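Local coordinates for protein virC2 (PDB 2RH3) that enhances T-DNA transfer and virulence in Agrobacterium tumefaciens, probably by binding DNA through the ribbon-helix-helix fold of this C-terminal part, at residues A84-N87 against H88-L92; F100-K103 against L104-A108. All coordinates share one frame; numbering follows the deposited sequence.

Contact 1 of 2, residues A84-N87 against H88-L92; sequences AARN and HFDPL
The C-terminal end of helix 79-89, the helix that follows strand 71-76 in this ribbon-helix-helix fold, lies here, with the Ala85 and Arg86 carbonyls taking the last amide bonds before the chain leaves helical geometry at Asp90. Ala85 O is gripped twice. Phe89 N donates to it at 2.8 Å in an almost straight bond (174°), whereas His88 N, 3.1 Å from Ala85 O, comes from well above the carbonyl plane. His88 N thus bonds mainly to Ala85 O, three residues back, and only weakly to Ala84 O, four back, a local tightening of the last turn. Asp90 N then reaches Arg86 O at 2.8 Å in a clearly bent bond, and Pro91, which has no amide hydrogen to offer, instead sets its CA 3.4 Å from Asn87 O in a CH...O contact.

The side chains of Arg86 and Asp90 run alongside each other, the carboxylate carried there with CG anti to the backbone N (chi1 -172°). Asp90 OD2 lies at the edge of the guanidinium, near its plane, but the salt bridge is long, 4.0 Å from Arg86 NE, and the two flat groups are turned 64° apart. A water closes the gap, accepting from Arg86 NH2 and donating to Asp90 OD2 at 2.6 Å. Asp90 OD1 accepts from Glu95 N, which ties the helix end to the following loop.

On another side of the turn, Phe89 CD2 approaches Ala85 CB, and His88 CD2 sits over the centre of one face of the Phe89 ring. His88 in turn meets Phe51, their rings nearly perpendicular. Ala85 and Phe89 pack on Phe100 of helix 97-118, where Arg86 adds a cation-pi contact, and Phe89 continues along that helix to Lys103 and Ala107.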
ATOM      1  N   ALA A  84      15.897  -1.597  -5.129  1.00 24.89           N
ATOM      2  CA  ALA A  84      15.836  -2.178  -3.791  1.00 23.69           C
ATOM      3  C   ALA A  84      14.498  -2.895  -3.540  1.00 23.16           C
ATOM      4  O   ALA A  84      14.481  -4.019  -3.035  1.00 22.61           O
ATOM      5  CB  ALA A  84      16.096  -1.106  -2.732  1.00 24.06           C
ATOM      6  N   ALA A  85      13.394  -2.244  -3.913  1.00 21.78           N
ATOM      7  CA  ALA A  85      12.052  -2.841  -3.827  1.00 21.68           C
ATOM      8  C   ALA A  85      11.934  -4.142  -4.632  1.00 21.36           C
ATOM      9  O   ALA A  85      11.487  -5.159  -4.106  1.00 21.51           O
ATOM     10  CB  ALA A  85      10.990  -1.840  -4.291  1.00 21.54           C
ATOM     11  N   ARG A  86      12.331  -4.096  -5.903  1.00 21.36           N
ATOM     12  CA  ARG A  86      12.288  -5.269  -6.788  1.00 21.57           C
ATOM     13  C   ARG A  86      13.125  -6.441  -6.287  1.00 21.32           C
ATOM     14  O   ARG A  86      12.709  -7.593  -6.386  1.00 21.34           O
ATOM     15  CB  ARG A  86      12.701  -4.900  -8.217  1.00 22.13           C
ATOM     16  CG  ARG A  86      11.527  -4.462  -9.073  1.00 24.06           C
ATOM     17  CD  ARG A  86      11.818  -4.611 -10.549  1.00 26.56           C
ATOM     18  NE  ARG A  86      10.608  -4.991 -11.289  0.50 27.41           N
ATOM     19  CZ  ARG A  86       9.704  -4.140 -11.767  0.50 27.66           C
ATOM     20  NH1 ARG A  86       9.843  -2.831 -11.593  0.50 28.44           N
ATOM     21  NH2 ARG A  86       8.650  -4.606 -12.425  0.50 27.46           N
ATOM     22  N   ASN A  87      14.303  -6.149  -5.743  1.00 21.38           N
ATOM     23  CA  ASN A  87      15.164  -7.192  -5.186  1.00 21.54           C
ATOM     24  C   ASN A  87      14.445  -8.009  -4.114  1.00 21.36           C
ATOM     25  O   ASN A  87      14.698  -9.203  -3.954  1.00 20.58           O
ATOM     26  CB  ASN A  87      16.430  -6.582  -4.581  1.00 21.92           C
ATOM     27  CG  ASN A  87      17.425  -6.108  -5.624  1.00 22.54           C
ATOM     28  OD1 ASN A  87      18.333  -5.332  -5.305  1.00 26.17           O
ATOM     29  ND2 ASN A  87      17.291  -6.587  -6.856  1.00 20.73           N
ATOM     30  N   HIS A  88      13.544  -7.347  -3.390  1.00 21.22           N
ATOM     31  CA  HIS A  88      12.837  -7.953  -2.277  1.00 21.77           C
ATOM     32  C   HIS A  88      11.489  -8.551  -2.655  1.00 21.46           C
ATOM     33  O   HIS A  88      11.194  -9.689  -2.294  1.00 22.16           O
ATOM     34  CB  HIS A  88      12.651  -6.922  -1.160  1.00 22.03           C
ATOM     35  CG  HIS A  88      11.856  -7.427  -0.002  1.00 23.75           C
ATOM     36  ND1 HIS A  88      12.338  -8.375   0.873  1.00 26.07           N
ATOM     37  CD2 HIS A  88      10.617  -7.103   0.437  1.00 27.20           C
ATOM     38  CE1 HIS A  88      11.428  -8.617   1.800  1.00 27.02           C
ATOM     39  NE2 HIS A  88      10.372  -7.862   1.555  1.00 27.31           N
ATOM     40  N   PHE A  89      10.682  -7.782  -3.379  1.00 21.30           N
ATOM     41  CA  PHE A  89       9.335  -8.201  -3.762  1.00 21.14           C
ATOM     42  C   PHE A  89       9.307  -9.083  -5.004  1.00 20.94           C
ATOM     43  O   PHE A  89       8.319  -9.769  -5.244  1.00 21.17           O
ATOM     44  CB  PHE A  89       8.422  -6.992  -3.959  1.00 21.04           C
ATOM     45  CG  PHE A  89       8.121  -6.250  -2.676  1.00 20.99           C
ATOM     46  CD1 PHE A  89       7.357  -6.846  -1.675  1.00 21.52           C
ATOM     47  CD2 PHE A  89       8.618  -4.973  -2.471  1.00 21.14           C
ATOM     48  CE1 PHE A  89       7.088  -6.158  -0.483  1.00 23.18           C
ATOM     49  CE2 PHE A  89       8.357  -4.280  -1.291  1.00 21.83           C
ATOM     50  CZ  PHE A  89       7.603  -4.874  -0.297  1.00 22.39           C
ATOM     51  N   ASP A  90      10.405  -9.061  -5.760  1.00 20.93           N
ATOM     52  CA  ASP A  90      10.546  -9.811  -7.019  1.00 20.97           C
ATOM     53  C   ASP A  90      11.932 -10.469  -7.064  1.00 20.65           C
ATOM     54  O   ASP A  90      12.707 -10.244  -8.002  1.00 20.05           O
ATOM     55  CB  ASP A  90      10.340  -8.851  -8.201  1.00 21.02           C
ATOM     56  CG  ASP A  90      10.263  -9.563  -9.544  1.00 22.44           C
ATOM     57  OD1 ASP A  90      10.008 -10.788  -9.575  1.00 23.27           O
ATOM     58  OD2 ASP A  90      10.453  -8.887 -10.580  1.00 24.94           O
ATOM     59  N   PRO A  91      12.254 -11.297  -6.046  1.00 20.49           N
ATOM     60  CA  PRO A  91      13.619 -11.774  -5.843  1.00 20.24           C
ATOM     61  C   PRO A  91      14.187 -12.616  -7.000  1.00 19.80           C
ATOM     62  O   PRO A  91      15.410 -12.749  -7.130  1.00 19.74           O
ATOM     63  CB  PRO A  91      13.504 -12.632  -4.576  1.00 20.44           C
ATOM     64  CG  PRO A  91      12.084 -13.007  -4.489  1.00 21.06           C
ATOM     65  CD  PRO A  91      11.334 -11.840  -5.025  1.00 20.99           C
ATOM     66  N   LEU A  92      13.296 -13.165  -7.824  1.00 18.81           N
ATOM     67  CA  LEU A  92      13.685 -14.009  -8.960  1.00 19.15           C
ATOM     68  C   LEU A  92      13.576 -13.261 -10.295  1.00 18.15           C
ATOM     69  O   LEU A  92      13.991 -13.781 -11.341  1.00 17.73           O
ATOM     70  CB  LEU A  92      12.806 -15.259  -8.986  1.00 19.69           C
ATOM     71  CG  LEU A  92      12.911 -16.260  -7.825  1.00 21.94           C
ATOM     72  CD1 LEU A  92      11.846 -17.331  -7.982  1.00 24.18           C
ATOM     73  CD2 LEU A  92      14.285 -16.893  -7.744  1.00 25.39           C
TER
HETATM   74  O   HOH W   1       8.760  -7.112 -11.534  1.00 46.29           O

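Contact 2 of 2, residues F100-K103 against L104-A108; sequences FGHK and LATAA
This is an i to i+4 contact within helix 97-118, in the buried centre of the domain, where an apolar pair and a polar pair, offset by two residues, lie on different sides of the helix. His102 O accepts two bonds, from Thr106 N at 2.9 Å and from Thr106 OG1 at 2.8 Å, the donors arriving from opposite faces of the carbonyl plane. The hydroxyl is placed for this by chi1 of -63°, which sets OG1 beside its own backbone N, toward the carbonyl four residues earlier. Thr106 OG1 also lies over one face of the His102 ring, offset toward the rim and 3.5 Å from His102 CE1, while His102 ND1 makes a weak hydrogen bond to Ser6 O.

Phe100 and Leu104 point the same way from the helix, and Leu104 CD2 comes 4.2 Å from Phe100 CZ. Leu104 extends this apolar face to Ile82, Phe42 and Leu5. Small residues occupy later positions: Ala105 touches Leu5, and Ala107 and Ala108 touch Phe42 of helix 27-47. The helix packs with the antiparallel ribbon of strands 2-7 and 71-76 and with helices 27-47 and 79-89, as in the ribbon-helix-helix fold, here built within one chain.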
ATOM      1  N   PHE A 100       4.175  -6.641  -9.315  1.00 21.27           N
ATOM      2  CA  PHE A 100       5.116  -5.907  -8.468  1.00 21.54           C
ATOM      3  C   PHE A 100       4.476  -4.668  -7.834  1.00 21.79           C
ATOM      4  O   PHE A 100       4.621  -4.437  -6.624  1.00 21.20           O
ATOM      5  CB  PHE A 100       6.408  -5.544  -9.237  1.00 21.76           C
ATOM      6  CG  PHE A 100       7.280  -4.554  -8.511  1.00 22.52           C
ATOM      7  CD1 PHE A 100       7.388  -3.241  -8.964  1.00 23.99           C
ATOM      8  CD2 PHE A 100       7.959  -4.920  -7.348  1.00 23.82           C
ATOM      9  CE1 PHE A 100       8.172  -2.307  -8.278  1.00 24.75           C
ATOM     10  CE2 PHE A 100       8.750  -3.993  -6.654  1.00 23.89           C
ATOM     11  CZ  PHE A 100       8.857  -2.687  -7.121  1.00 23.67           C
ATOM     12  N   GLY A 101       3.755  -3.888  -8.641  1.00 21.94           N
ATOM     13  CA  GLY A 101       3.068  -2.676  -8.151  1.00 22.30           C
ATOM     14  C   GLY A 101       2.002  -2.954  -7.106  1.00 22.57           C
ATOM     15  O   GLY A 101       1.812  -2.174  -6.166  1.00 22.28           O
ATOM     16  N   HIS A 102       1.314  -4.079  -7.254  1.00 22.29           N
ATOM     17  CA  HIS A 102       0.350  -4.512  -6.251  1.00 22.58           C
ATOM     18  C   HIS A 102       1.057  -4.840  -4.942  1.00 21.84           C
ATOM     19  O   HIS A 102       0.604  -4.422  -3.877  1.00 22.07           O
ATOM     20  CB  HIS A 102      -0.444  -5.719  -6.736  1.00 23.14           C
ATOM     21  CG  HIS A 102      -1.452  -6.214  -5.743  1.00 26.93           C
ATOM     22  ND1 HIS A 102      -2.609  -5.527  -5.446  1.00 29.50           N
ATOM     23  CD2 HIS A 102      -1.482  -7.343  -4.993  1.00 30.47           C
ATOM     24  CE1 HIS A 102      -3.302  -6.202  -4.545  1.00 29.44           C
ATOM     25  NE2 HIS A 102      -2.635  -7.304  -4.247  1.00 31.47           N
ATOM     26  N   LYS A 103       2.182  -5.561  -5.031  1.00 20.87           N
ATOM     27  CA  LYS A 103       2.965  -5.935  -3.848  1.00 20.43           C
ATOM     28  C   LYS A 103       3.496  -4.706  -3.130  1.00 20.50           C
ATOM     29  O   LYS A 103       3.432  -4.616  -1.894  1.00 20.12           O
ATOM     30  CB  LYS A 103       4.134  -6.861  -4.237  1.00 20.68           C
ATOM     31  CG  LYS A 103       3.678  -8.256  -4.595  1.00 21.89           C
ATOM     32  CD  LYS A 103       4.876  -9.193  -4.742  1.00 25.23           C
ATOM     33  CE  LYS A 103       4.485 -10.511  -5.385  1.00 28.33           C
ATOM     34  NZ  LYS A 103       3.521 -11.297  -4.561  1.00 32.36           N
ATOM     35  N   LEU A 104       4.006  -3.758  -3.917  1.00 20.52           N
ATOM     36  CA  LEU A 104       4.603  -2.539  -3.371  1.00 21.23           C
ATOM     37  C   LEU A 104       3.543  -1.684  -2.673  1.00 21.36           C
ATOM     38  O   LEU A 104       3.730  -1.291  -1.513  1.00 21.31           O
ATOM     39  CB  LEU A 104       5.305  -1.736  -4.474  1.00 21.42           C
ATOM     40  CG  LEU A 104       6.016  -0.443  -4.030  1.00 22.95           C
ATOM     41  CD1 LEU A 104       7.054  -0.727  -2.951  1.00 25.56           C
ATOM     42  CD2 LEU A 104       6.641   0.294  -5.196  1.00 22.50           C
ATOM     43  N   ALA A 105       2.434  -1.422  -3.358  1.00 21.38           N
ATOM     44  CA  ALA A 105       1.352  -0.613  -2.756  1.00 21.59           C
ATOM     45  C   ALA A 105       0.782  -1.277  -1.516  1.00 21.86           C
ATOM     46  O   ALA A 105       0.564  -0.620  -0.488  1.00 21.47           O
ATOM     47  CB  ALA A 105       0.251  -0.344  -3.766  1.00 21.90           C
ATOM     48  N   THR A 106       0.553  -2.586  -1.603  1.00 22.08           N
ATOM     49  CA  THR A 106      -0.030  -3.329  -0.499  1.00 22.33           C
ATOM     50  C   THR A 106       0.870  -3.294   0.744  1.00 21.94           C
ATOM     51  O   THR A 106       0.382  -3.089   1.858  1.00 22.00           O
ATOM     52  CB  THR A 106      -0.415  -4.764  -0.931  1.00 22.70           C
ATOM     53  OG1 THR A 106      -1.431  -4.681  -1.948  1.00 24.31           O
ATOM     54  CG2 THR A 106      -0.937  -5.568   0.254  1.00 23.99           C
ATOM     55  N   ALA A 107       2.177  -3.467   0.548  1.00 21.40           N
ATOM     56  CA  ALA A 107       3.138  -3.373   1.647  1.00 20.40           C
ATOM     57  C   ALA A 107       3.178  -1.974   2.260  1.00 20.43           C
ATOM     58  O   ALA A 107       3.234  -1.838   3.474  1.00 20.83           O
ATOM     59  CB  ALA A 107       4.544  -3.778   1.176  1.00 21.38           C
ATOM     60  N   ALA A 108       3.164  -0.953   1.413  1.00 19.82           N
ATOM     61  CA  ALA A 108       3.191   0.433   1.877  1.00 19.42           C
ATOM     62  C   ALA A 108       1.976   0.712   2.779  1.00 19.39           C
ATOM     63  O   ALA A 108       2.088   1.310   3.855  1.00 19.07           O
ATOM     64  CB  ALA A 108       3.230   1.366   0.687  1.00 19.56           C
TER

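Contacts 1 and 2 lie in series on the two consecutive helices 79-89 and 97-118, with centres about 11 Å apart, and their side chains meet directly. Ala85 CB reaches Phe100 CZ at 3.6 Å, and Arg86 NH1 lies 3.6 Å from Phe100 CD1, so one aromatic ring of contact 2 receives both an apolar and a charged neighbour from contact 1. Further along both helices, Phe89 CZ packs 3.6 Å from Ala107 CB, and Phe89 O lies 3.5 Å from Lys103 CD. The C-terminal turn of helix 79-89 is thereby laid against helix 97-118 within the ribbon-helix-helix fold.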